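Local coordinates for protein OXA-46 oxacillinase (PDB 3IF6) that probably hydrolyses beta-lactam antibiotics to substituted beta-amino acids, as a narrow-spectrum class D serine beta-lactamase, at residues B[73-78]-B[208-213]; B[45-50]-B[230-235]; B[92-97]-B[108-113]; B[224-229]-B[260-265]. All coordinates share one frame; numbering follows the deposited sequence.

Contact 1: B[73-78]-B[208-213]; sequences TFKIPH and RAKTGW. With TLA (L(+)-tartaric acid), chain G; EDO (1,2-ethanediol), chain J.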
# COMPACT_ATOMS: atom_id res chain seq x y z
N THR B 73 14.17 -9.21 -7.10
CA THR B 73 14.26 -7.98 -6.28
C THR B 73 14.55 -6.73 -7.15
O THR B 73 14.35 -5.60 -6.71
CB THR B 73 15.27 -8.09 -5.04
OG1 THR B 73 16.63 -8.09 -5.48
CG2 THR B 73 14.99 -9.31 -4.20
N PHE B 74 15.03 -6.94 -8.38
CA PHE B 74 15.28 -5.87 -9.36
C PHE B 74 13.99 -5.33 -10.00
O PHE B 74 14.04 -4.37 -10.79
CB PHE B 74 16.25 -6.35 -10.45
CG PHE B 74 16.76 -5.23 -11.35
CD1 PHE B 74 17.74 -4.34 -10.90
CD2 PHE B 74 16.26 -5.06 -12.64
CE1 PHE B 74 18.20 -3.29 -11.72
CE2 PHE B 74 16.71 -4.01 -13.47
CZ PHE B 74 17.67 -3.13 -13.01
N LYS B 75 12.84 -5.95 -9.68
CA LYS B 75 11.51 -5.49 -10.18
C LYS B 75 11.19 -4.15 -9.55
O LYS B 75 10.52 -3.31 -10.17
CB LYS B 75 10.40 -6.49 -9.89
CG LYS B 75 10.38 -7.74 -10.78
CD LYS B 75 9.27 -8.68 -10.32
CE LYS B 75 8.97 -9.77 -11.33
NZ LYS B 75 7.92 -10.68 -10.82
N ILE B 76 11.70 -3.91 -8.35
CA ILE B 76 11.60 -2.55 -7.73
C ILE B 76 12.25 -1.41 -8.56
O ILE B 76 11.54 -0.54 -9.09
CB ILE B 76 12.08 -2.57 -6.26
CG1 ILE B 76 11.32 -3.67 -5.51
CG2 ILE B 76 11.88 -1.20 -5.62
CD1 ILE B 76 11.90 -4.07 -4.19
N PRO B 77 13.60 -1.40 -8.70
CA PRO B 77 14.15 -0.35 -9.60
C PRO B 77 13.63 -0.48 -11.06
O PRO B 77 13.35 0.55 -11.72
CB PRO B 77 15.67 -0.59 -9.56
CG PRO B 77 15.85 -2.02 -9.00
CD PRO B 77 14.67 -2.24 -8.09
N HIS B 78 13.47 -1.71 -11.54
CA HIS B 78 13.06 -1.92 -12.91
C HIS B 78 11.74 -1.22 -13.26
O HIS B 78 11.60 -0.72 -14.38
CB HIS B 78 12.99 -3.40 -13.31
CG HIS B 78 13.34 -3.63 -14.75
ND1 HIS B 78 13.51 -4.89 -15.28
CD2 HIS B 78 13.62 -2.76 -15.76
CE1 HIS B 78 13.85 -4.78 -16.56
NE2 HIS B 78 13.92 -3.50 -16.88
N ARG B 208 6.10 -3.99 3.10
CA ARG B 208 6.47 -3.77 1.68
C ARG B 208 7.77 -4.53 1.31
O ARG B 208 8.85 -4.10 1.72
CB ARG B 208 6.66 -2.28 1.37
CG ARG B 208 5.50 -1.37 1.76
CD ARG B 208 5.80 0.07 1.37
NE ARG B 208 4.97 1.01 2.12
CZ ARG B 208 3.83 1.57 1.69
NH1 ARG B 208 3.31 1.29 0.49
NH2 ARG B 208 3.18 2.40 2.50
N ALA B 209 7.65 -5.62 0.53
CA ALA B 209 8.74 -6.56 0.32
C ALA B 209 8.65 -7.25 -1.05
O ALA B 209 7.59 -7.22 -1.67
CB ALA B 209 8.76 -7.62 1.44
N LYS B 210 9.78 -7.84 -1.48
CA LYS B 210 9.93 -8.62 -2.69
C LYS B 210 10.90 -9.79 -2.43
O LYS B 210 11.99 -9.61 -1.86
CB LYS B 210 10.48 -7.73 -3.80
CG LYS B 210 10.46 -8.35 -5.19
CD LYS B 210 9.03 -8.60 -5.65
CE LYS B 210 9.01 -9.68 -6.67
NZ LYS B 210 8.57 -10.94 -6.11
N THR B 211 10.48 -11.01 -2.78
CA THR B 211 11.29 -12.19 -2.64
C THR B 211 12.17 -12.29 -3.87
O THR B 211 11.86 -11.70 -4.92
CB THR B 211 10.44 -13.49 -2.42
OG1 THR B 211 9.49 -13.63 -3.48
CG2 THR B 211 9.68 -13.47 -1.10
N GLY B 212 13.29 -12.99 -3.76
CA GLY B 212 14.22 -13.15 -4.89
C GLY B 212 14.71 -14.59 -4.93
O GLY B 212 14.83 -15.21 -3.89
N TRP B 213 14.95 -15.13 -6.12
CA TRP B 213 15.53 -16.49 -6.22
C TRP B 213 16.29 -16.61 -7.53
O TRP B 213 15.68 -16.60 -8.63
CB TRP B 213 14.50 -17.62 -6.08
CG TRP B 213 15.16 -19.00 -6.09
CD1 TRP B 213 16.28 -19.37 -5.39
CD2 TRP B 213 14.75 -20.20 -6.82
NE1 TRP B 213 16.58 -20.68 -5.63
CE2 TRP B 213 15.69 -21.21 -6.52
CE3 TRP B 213 13.70 -20.49 -7.72
CZ2 TRP B 213 15.62 -22.51 -7.07
CZ3 TRP B 213 13.61 -21.80 -8.27
CH2 TRP B 213 14.57 -22.79 -7.93
O1 TLA G . 10.84 -15.32 -5.31
O11 TLA G . 10.35 -17.03 -6.64
C1 TLA G . 10.57 -15.81 -6.44
C2 TLA G . 10.55 -14.87 -7.59
O2 TLA G . 11.28 -13.73 -7.15
C3 TLA G . 9.12 -14.50 -7.99
O3 TLA G . 8.40 -14.03 -6.84
C4 TLA G . 9.12 -13.39 -9.02
O4 TLA G . 9.73 -13.58 -10.11
O41 TLA G . 8.52 -12.30 -8.74
C1 EDO J . 4.38 -8.24 -4.31
O1 EDO J . 4.07 -6.92 -4.71
C2 EDO J . 5.81 -8.25 -3.83
O2 EDO J . 5.88 -9.34 -2.91

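Contact 2: B[45-50]-B[230-235]; sequences VIADER and PVFFAL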
# COMPACT_ATOMS: atom_id res chain seq x y z
N VAL B 45 20.83 -7.89 6.87
CA VAL B 45 20.99 -6.56 7.42
C VAL B 45 19.60 -6.06 7.81
O VAL B 45 18.70 -5.97 6.97
CB VAL B 45 21.55 -5.58 6.40
CG1 VAL B 45 21.67 -4.21 7.02
CG2 VAL B 45 22.90 -6.04 5.88
N ILE B 46 19.41 -5.74 9.08
CA ILE B 46 18.23 -4.92 9.39
C ILE B 46 18.47 -3.53 10.00
O ILE B 46 19.03 -3.39 11.10
CB ILE B 46 17.04 -5.69 10.04
CG1 ILE B 46 16.33 -4.82 11.08
CG2 ILE B 46 17.41 -7.10 10.48
CD1 ILE B 46 16.87 -4.95 12.42
N ALA B 47 18.04 -2.52 9.22
CA ALA B 47 18.06 -1.11 9.59
C ALA B 47 16.79 -0.68 10.32
O ALA B 47 15.84 -0.23 9.69
CB ALA B 47 18.28 -0.26 8.36
N ASP B 48 16.79 -0.74 11.63
CA ASP B 48 15.64 -0.35 12.42
C ASP B 48 15.67 1.13 12.77
O ASP B 48 16.55 1.60 13.42
CB ASP B 48 15.56 -1.19 13.68
CG ASP B 48 14.49 -0.74 14.56
OD1 ASP B 48 14.04 0.37 14.34
OD2 ASP B 48 14.08 -1.47 15.45
N GLU B 49 14.70 1.86 12.26
CA GLU B 49 14.68 3.30 12.40
C GLU B 49 13.54 3.98 13.16
O GLU B 49 13.37 5.18 13.07
CB GLU B 49 14.98 3.95 11.06
CG GLU B 49 16.29 3.49 10.52
CD GLU B 49 16.60 3.99 9.14
OE1 GLU B 49 15.82 4.77 8.58
OE2 GLU B 49 17.65 3.62 8.61
N ARG B 50 12.75 3.21 13.89
CA ARG B 50 11.64 3.76 14.64
C ARG B 50 12.04 4.75 15.75
O ARG B 50 11.49 5.82 15.89
CB ARG B 50 10.84 2.64 15.25
CG ARG B 50 10.41 1.59 14.31
CD ARG B 50 9.87 0.42 15.04
NE ARG B 50 10.88 -0.58 15.25
CZ ARG B 50 10.71 -1.71 15.90
NH1 ARG B 50 9.57 -2.03 16.43
NH2 ARG B 50 11.71 -2.51 16.00
N PRO B 230 10.21 3.15 10.01
CA PRO B 230 10.44 1.91 9.28
C PRO B 230 11.48 0.98 9.92
O PRO B 230 12.42 1.45 10.61
CB PRO B 230 10.93 2.39 7.92
CG PRO B 230 11.61 3.69 8.24
CD PRO B 230 11.03 4.26 9.50
N VAL B 231 11.30 -0.32 9.70
CA VAL B 231 12.35 -1.31 9.87
C VAL B 231 12.67 -1.90 8.49
O VAL B 231 11.89 -2.66 7.94
CB VAL B 231 11.95 -2.40 10.91
CG1 VAL B 231 13.08 -3.35 11.19
CG2 VAL B 231 11.53 -1.75 12.20
N PHE B 232 13.78 -1.49 7.89
CA PHE B 232 14.26 -2.11 6.64
C PHE B 232 14.84 -3.48 6.93
O PHE B 232 15.22 -3.76 8.08
CB PHE B 232 15.25 -1.19 5.92
CG PHE B 232 14.66 0.16 5.57
CD1 PHE B 232 14.62 1.19 6.52
CD2 PHE B 232 14.11 0.39 4.30
CE1 PHE B 232 14.06 2.44 6.20
CE2 PHE B 232 13.57 1.62 3.98
CZ PHE B 232 13.55 2.65 4.94
N PHE B 233 14.84 -4.35 5.91
CA PHE B 233 15.47 -5.69 5.99
C PHE B 233 15.96 -6.12 4.63
O PHE B 233 15.47 -5.66 3.61
CB PHE B 233 14.57 -6.77 6.63
CG PHE B 233 13.27 -7.01 5.91
CD1 PHE B 233 13.18 -7.96 4.90
CD2 PHE B 233 12.10 -6.26 6.25
CE1 PHE B 233 11.96 -8.17 4.21
CE2 PHE B 233 10.89 -6.46 5.58
CZ PHE B 233 10.81 -7.42 4.56
N ALA B 234 17.01 -6.93 4.63
CA ALA B 234 17.59 -7.48 3.44
C ALA B 234 18.33 -8.73 3.89
O ALA B 234 19.37 -8.65 4.57
CB ALA B 234 18.51 -6.51 2.80
N LEU B 235 17.75 -9.87 3.53
CA LEU B 235 18.26 -11.19 3.84
C LEU B 235 18.64 -11.85 2.52
O LEU B 235 17.98 -11.61 1.51
CB LEU B 235 17.22 -12.04 4.61
CG LEU B 235 17.36 -13.59 4.61
CD1 LEU B 235 16.96 -14.27 5.92
CD2 LEU B 235 16.67 -14.28 3.41

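Contact 3: B[92-97]-B[108-113]; sequences FQVFRW and NQDQDL. With EDO (1,2-ethanediol), chain K.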
# COMPACT_ATOMS: atom_id res chain seq x y z
N PHE B 92 -2.78 0.65 -14.54
CA PHE B 92 -3.92 0.10 -15.27
C PHE B 92 -3.55 -0.40 -16.66
O PHE B 92 -4.34 -1.11 -17.27
CB PHE B 92 -5.09 1.11 -15.36
CG PHE B 92 -5.65 1.51 -14.03
CD1 PHE B 92 -6.31 0.59 -13.23
CD2 PHE B 92 -5.53 2.82 -13.59
CE1 PHE B 92 -6.84 0.96 -11.98
CE2 PHE B 92 -6.06 3.21 -12.34
CZ PHE B 92 -6.73 2.28 -11.55
N GLN B 93 -2.38 -0.04 -17.18
CA GLN B 93 -2.01 -0.54 -18.51
C GLN B 93 -2.02 -2.07 -18.47
O GLN B 93 -1.57 -2.65 -17.50
CB GLN B 93 -0.65 -0.00 -18.96
CG GLN B 93 -0.32 -0.39 -20.39
CD GLN B 93 0.90 0.31 -20.90
OE1 GLN B 93 1.41 1.19 -20.25
NE2 GLN B 93 1.41 -0.12 -22.05
N VAL B 94 -2.57 -2.69 -19.51
CA VAL B 94 -2.75 -4.13 -19.60
C VAL B 94 -1.72 -4.73 -20.55
O VAL B 94 -1.55 -4.26 -21.69
CB VAL B 94 -4.18 -4.53 -20.12
CG1 VAL B 94 -4.22 -5.96 -20.57
CG2 VAL B 94 -5.21 -4.36 -19.04
N PHE B 95 -1.05 -5.78 -20.07
CA PHE B 95 -0.13 -6.59 -20.87
C PHE B 95 -0.67 -7.99 -21.05
O PHE B 95 -1.02 -8.65 -20.08
CB PHE B 95 1.22 -6.62 -20.19
CG PHE B 95 1.82 -5.28 -20.05
CD1 PHE B 95 1.59 -4.54 -18.92
CD2 PHE B 95 2.57 -4.72 -21.11
CE1 PHE B 95 2.11 -3.26 -18.78
CE2 PHE B 95 3.12 -3.44 -20.99
CZ PHE B 95 2.88 -2.71 -19.80
N ARG B 96 -0.79 -8.42 -22.31
CA ARG B 96 -1.47 -9.67 -22.64
C ARG B 96 -0.58 -10.44 -23.60
O ARG B 96 -0.27 -9.97 -24.70
CB ARG B 96 -2.87 -9.40 -23.25
CG ARG B 96 -3.71 -10.65 -23.63
CD ARG B 96 -3.82 -11.66 -22.50
NE ARG B 96 -4.69 -12.78 -22.83
CZ ARG B 96 -5.96 -12.91 -22.43
NH1 ARG B 96 -6.53 -11.97 -21.67
NH2 ARG B 96 -6.67 -13.98 -22.79
N TRP B 97 -0.12 -11.61 -23.15
CA TRP B 97 0.67 -12.53 -23.94
C TRP B 97 0.01 -12.72 -25.30
O TRP B 97 -1.19 -12.97 -25.39
CB TRP B 97 0.74 -13.90 -23.21
CG TRP B 97 1.50 -14.97 -23.93
CD1 TRP B 97 1.02 -16.16 -24.41
CD2 TRP B 97 2.91 -14.96 -24.24
NE1 TRP B 97 2.03 -16.87 -25.02
CE2 TRP B 97 3.20 -16.16 -24.91
CE3 TRP B 97 3.95 -14.04 -24.02
CZ2 TRP B 97 4.49 -16.47 -25.36
CZ3 TRP B 97 5.22 -14.34 -24.46
CH2 TRP B 97 5.48 -15.55 -25.13
N ASN B 108 -2.95 -16.92 -20.14
CA ASN B 108 -4.28 -16.60 -20.60
C ASN B 108 -4.96 -15.54 -19.73
O ASN B 108 -6.18 -15.43 -19.73
CB ASN B 108 -5.15 -17.88 -20.68
CG ASN B 108 -5.43 -18.52 -19.29
OD1 ASN B 108 -6.44 -19.21 -19.12
ND2 ASN B 108 -4.54 -18.32 -18.31
N GLN B 109 -4.18 -14.77 -18.99
CA GLN B 109 -4.72 -13.70 -18.17
C GLN B 109 -4.00 -12.39 -18.45
O GLN B 109 -2.81 -12.37 -18.79
CB GLN B 109 -4.59 -14.05 -16.69
CG GLN B 109 -5.51 -15.18 -16.22
CD GLN B 109 -4.80 -16.16 -15.29
OE1 GLN B 109 -4.72 -17.36 -15.58
NE2 GLN B 109 -4.29 -15.66 -14.16
N ASP B 110 -4.79 -11.32 -18.37
CA ASP B 110 -4.36 -9.93 -18.41
C ASP B 110 -3.35 -9.70 -17.28
O ASP B 110 -3.58 -10.11 -16.14
CB ASP B 110 -5.58 -8.99 -18.20
CG ASP B 110 -6.49 -8.83 -19.47
OD1 ASP B 110 -6.05 -8.96 -20.66
OD2 ASP B 110 -7.70 -8.51 -19.26
N GLN B 111 -2.24 -9.05 -17.61
CA GLN B 111 -1.23 -8.70 -16.63
C GLN B 111 -1.23 -7.20 -16.52
O GLN B 111 -1.55 -6.48 -17.46
CB GLN B 111 0.17 -9.23 -17.00
CG GLN B 111 0.30 -10.78 -17.16
CD GLN B 111 -0.12 -11.58 -15.95
OE1 GLN B 111 0.20 -11.21 -14.82
NE2 GLN B 111 -0.86 -12.69 -16.16
N ASP B 112 -0.90 -6.72 -15.33
CA ASP B 112 -0.69 -5.31 -15.14
C ASP B 112 0.49 -5.28 -14.19
O ASP B 112 0.97 -6.35 -13.78
CB ASP B 112 -1.93 -4.64 -14.54
CG ASP B 112 -2.38 -5.27 -13.21
OD1 ASP B 112 -1.66 -6.08 -12.61
OD2 ASP B 112 -3.47 -4.92 -12.74
N LEU B 113 0.93 -4.08 -13.85
CA LEU B 113 2.04 -3.84 -12.93
C LEU B 113 1.99 -4.62 -11.63
O LEU B 113 3.02 -5.06 -11.14
CB LEU B 113 2.16 -2.34 -12.64
CG LEU B 113 3.33 -1.57 -13.23
CD1 LEU B 113 4.00 -2.28 -14.39
CD2 LEU B 113 2.93 -0.17 -13.59
C1 EDO K . -6.14 -5.91 -15.55
O1 EDO K . -5.15 -4.89 -15.78
C2 EDO K . -5.48 -7.13 -14.93
O2 EDO K . -6.49 -7.92 -14.30
O HOH W 1 -0.33 -2.03 -15.27
O HOH W 2 -0.93 -13.06 -20.54

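Contact 4: B[224-229]-B[260-265]; sequences IEWPTG and IDALPP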
# COMPACT_ATOMS: atom_id res chain seq x y z
N ILE B 224 9.00 -3.07 6.95
CA ILE B 224 7.75 -2.97 7.66
C ILE B 224 7.66 -1.58 8.36
O ILE B 224 8.53 -1.21 9.14
CB ILE B 224 7.57 -4.17 8.64
CG1 ILE B 224 6.18 -4.14 9.28
CG2 ILE B 224 8.71 -4.22 9.69
CD1 ILE B 224 5.71 -5.43 9.75
N GLU B 225 6.64 -0.79 8.00
CA GLU B 225 6.34 0.50 8.63
C GLU B 225 5.40 0.36 9.84
O GLU B 225 4.42 -0.37 9.79
CB GLU B 225 5.70 1.48 7.65
CG GLU B 225 6.06 1.30 6.19
CD GLU B 225 5.41 2.34 5.32
OE1 GLU B 225 4.34 2.88 5.70
OE2 GLU B 225 5.95 2.64 4.25
N TRP B 226 5.73 1.09 10.90
CA TRP B 226 4.90 1.22 12.10
C TRP B 226 4.74 2.72 12.33
O TRP B 226 5.38 3.51 11.63
CB TRP B 226 5.55 0.55 13.31
CG TRP B 226 5.77 -0.90 13.22
CD1 TRP B 226 6.87 -1.52 12.73
CD2 TRP B 226 4.89 -1.94 13.67
NE1 TRP B 226 6.73 -2.88 12.83
CE2 TRP B 226 5.53 -3.17 13.41
CE3 TRP B 226 3.63 -1.95 14.27
CZ2 TRP B 226 4.94 -4.41 13.72
CZ3 TRP B 226 3.04 -3.18 14.57
CH2 TRP B 226 3.69 -4.39 14.29
N PRO B 227 3.89 3.12 13.31
CA PRO B 227 3.61 4.55 13.59
C PRO B 227 4.88 5.41 13.84
O PRO B 227 4.91 6.58 13.48
CB PRO B 227 2.75 4.49 14.85
CG PRO B 227 2.12 3.12 14.84
CD PRO B 227 3.17 2.24 14.25
N THR B 228 5.91 4.80 14.41
CA THR B 228 7.17 5.45 14.81
C THR B 228 8.26 5.50 13.73
O THR B 228 9.15 6.37 13.74
CB THR B 228 7.72 4.76 16.06
OG1 THR B 228 7.37 3.38 16.03
CG2 THR B 228 7.05 5.34 17.29
N GLY B 229 8.18 4.59 12.76
CA GLY B 229 9.12 4.57 11.65
C GLY B 229 9.33 3.20 11.02
O GLY B 229 8.71 2.20 11.44
N ILE B 260 12.94 -8.57 17.53
CA ILE B 260 13.07 -7.14 17.82
C ILE B 260 11.71 -6.43 17.86
O ILE B 260 11.64 -5.20 17.88
CB ILE B 260 14.03 -6.40 16.85
CG1 ILE B 260 13.54 -6.50 15.39
CG2 ILE B 260 15.48 -6.89 17.03
CD1 ILE B 260 14.35 -5.72 14.40
N ASP B 261 10.63 -7.21 17.88
CA ASP B 261 9.27 -6.65 17.91
C ASP B 261 8.94 -5.75 16.72
O ASP B 261 8.35 -4.67 16.89
CB ASP B 261 9.05 -5.86 19.21
CG ASP B 261 7.95 -6.45 20.05
OD1 ASP B 261 6.87 -5.79 20.13
OD2 ASP B 261 8.16 -7.57 20.59
N ALA B 262 9.32 -6.19 15.52
CA ALA B 262 8.97 -5.45 14.32
C ALA B 262 7.83 -6.10 13.50
O ALA B 262 7.49 -5.61 12.43
CB ALA B 262 10.22 -5.18 13.46
N LEU B 263 7.26 -7.18 14.04
CA LEU B 263 6.12 -7.89 13.44
C LEU B 263 5.15 -8.32 14.52
O LEU B 263 5.58 -8.67 15.62
CB LEU B 263 6.56 -9.17 12.72
CG LEU B 263 6.67 -9.34 11.19
CD1 LEU B 263 6.77 -10.82 10.92
CD2 LEU B 263 5.50 -8.75 10.39
N PRO B 264 3.83 -8.33 14.22
CA PRO B 264 2.90 -8.87 15.22
C PRO B 264 2.98 -10.39 15.27
O PRO B 264 3.48 -11.01 14.34
CB PRO B 264 1.53 -8.42 14.69
CG PRO B 264 1.72 -8.27 13.22
CD PRO B 264 3.15 -7.88 12.99
N PRO B 265 2.50 -11.01 16.36
CA PRO B 265 2.51 -12.48 16.33
C PRO B 265 1.39 -13.08 15.49
O PRO B 265 0.64 -12.37 14.80
CB PRO B 265 2.31 -12.87 17.81
CG PRO B 265 1.55 -11.72 18.39
CD PRO B 265 1.96 -10.48 17.63

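Contact 1: B[73-78]-B[208-213]
The active-site cleft of a class D beta-lactamase is lined here by two signature motifs: Lys75 of Ser-X-X-Lys, on helix 75-84, meets Lys210 of Lys-Thr-Gly on strand 206-213. Their aliphatic arms cross at a slant, CD of Lys75 lying 3.8 Å from CE of Lys210. Nearer the strand backbone, the methyl CD1 of Ile76 packs 3.9 Å from Lys210 CB, and Thr73 CG2 rests 4.0 Å from Gly212 CA, where the strand lacks a side chain.

No hydrogen bond joins the segments directly; a tartrate, probably from the crystallisation liquor, bridges them. Its carboxylate oxygen O41 takes a 2.7 Å bond from Lys75 NZ. The same oxygen receives Lys210 NZ at 3.0 Å, because the Lys210 chain bends at chi2 (64°) and again at its end. Thr211 OG1 donates to the second carboxylate at O1, 2.8 Å away. Ser72, the predicted acyl-ester residue, and Arg249 complete the grip, and Lys75 NZ also bonds to the Ala116 carbonyl. Two lysines converging on one oxygen beside the serine make a pocket suited to anions, consistent with reported inhibition by polycarboxylates.

Contact 2: B[45-50]-B[230-235]
Phe232 turns its ring edge to strand 42-48, with the carbonyl O of Ala47 in the ring plane and 3.7 Å from CD1. Tyr179 of helix 168-179 meets this ring edge-to-face. The Arg50 guanidinium, the other flat group, has the Asp48 carboxyl carbon in plane at its edge, while Val231 CG2 approaches it obliquely, 3.3 Å from NE. They sit on and just beyond the antiparallel pairing of strands 42-48 and 229-238 within the central sheet of the beta-lactamase fold; the axes of 45-48 and 230-235 lie 171° apart.

Backbone bonds zip the strands together. Val45 and Ala234 form a hydrogen-bonded pair, firm from Val45 N to Ala234 O (2.8 Å) and weak in return. Further along, Phe232 N reaches Ala47 O at 3.0 Å, and Glu49 N extends the ladder past the strand end by bonding Pro230 O. On the side of the sheet facing helix 247-259, Ile46 CG1 crosses Val231 CG1 at 3.6 Å. The Glu49 carboxylate comes obliquely to Phe232 CE1, its plane 56° from the ring's; its charge is paired with Arg176 and Arg180.

At the strand's last residue, Asp48 OD1 accepts from Arg50 N in an Asx turn. The Arg50 chain folds back at chi3 (-95°), and a salt bridge of 2.6 Å then ties its NH2 to Asp48 OD2, from above the carboxylate plane.

Contact 3: B[92-97]-B[108-113]
Phe95 and Gln111 form a single antiparallel bridge that ties together the two arms of the long loop between helix 75-84 and helix 113-118. Phe95 N gives Gln111 O a nearly straight bond of 2.7 Å (175° at the hydrogen). The return bond, from Gln111 N to Phe95 O, measures 2.8 Å. Gln111 O also lies at the edge of the Phe95 ring, near its plane, and receives a CA-H contact from Val94.

At the exposed side, Arg96 and Asp110 make a salt bridge with NH1 3.2 Å from OD1. The oxygen lies in the guanidinium plane, yet the nitrogen stands well above the carboxylate, the two planes being 65° apart. The Arg96 chain bends at chi2 (51°), which brings its guanidinium to the opposing arm; Asn108 O then sits over one face, 3.4 Å from NH2 but at a poor angle for bonding. Val94 CG1 lies 3.5 Å from the same Asp110 OD1.

The second shell sets these groups in place. The Phe95 ring packs on Trp123 and Val124 of helix 122-144, Gln111 OE1 is bonded to Ser115 OG, and Asp112, at the N-cap of helix 113-118, takes Ser115 N on its OD1. Where that helix begins, a water spans the arms, donating to Gln93 O at 2.6 Å and accepting from Leu113 N at 2.8 Å.

Contact 4: B[224-229]-B[260-265]
A beta-hairpin and the chain's C-terminal tail meet where Trp226 of strand 217-226 bonds through its indole to Ala262. The tail leaves helix 247-259 through a Schellman motif, with Asp261 at its C-prime position, and then passes alongside the hairpin.

Trp226 NE1 donates to Ala262 O at 2.9 Å. The oxygen lies almost exactly in the indole plane, but the donor stands above the carbonyl plane, and the N-H points only partly at its target (136°). The six-membered part of the ring also meets the tail edge-on, CZ2 coming 3.6 Å from Leu263 N. Farther along, CH2 meets Pro264 CD obliquely at 3.8 Å. With CG set opposite its carbonyl carbon (chi1 -62°), the indole reaches across to the tail.

Ile224, two residues earlier, adds the apolar part of the contact. Its CD1 touches Leu263 CD2 at 3.4 Å, the two side chains crossing at about a right angle, while CG2 faces Ala262 CB at 4.2 Å. Both CG2 and CD1 also lie against Ala262 O, so one carbonyl is held by an N-H and hemmed in by methyls.

Paired backbone bonds between Trp226 and Gly229 close the hairpin around Pro227 and Thr228. Trp205 packs against Trp226, Ile224 and Pro264, Val231 of strand 229-238 touches Ile224 and Ala262, and Leu263 turns back toward Arg254 and Arg258 of helix 247-259.

Along the chain the first segments come in the order 45-50, 73-78, 92-97, 224-229; contact 3 closes within contact 1, and contact 1 within contact 2, whereas contacts 2 and 4 interlock and contact 4 follows contact 1 in series. Contacts 1, 2 and 4 share one sheet, in which strand 217-226 lies between 206-213 and 229-238. Contacts 2 and 4 have centres about 10 Å apart and are joined by Arg50 bonding to Asp261 O. Contact 1 touches contact 2 through Ala209 and Phe233, and contact 4 through the Arg208-Glu225 salt bridge. Contact 3 stands apart, its centre about 19 Å from that of contact 1 and 33 Å from that of contact 2. One sheet thus runs from the predicted catalytic cleft to the strands on which the C-terminal tail packs.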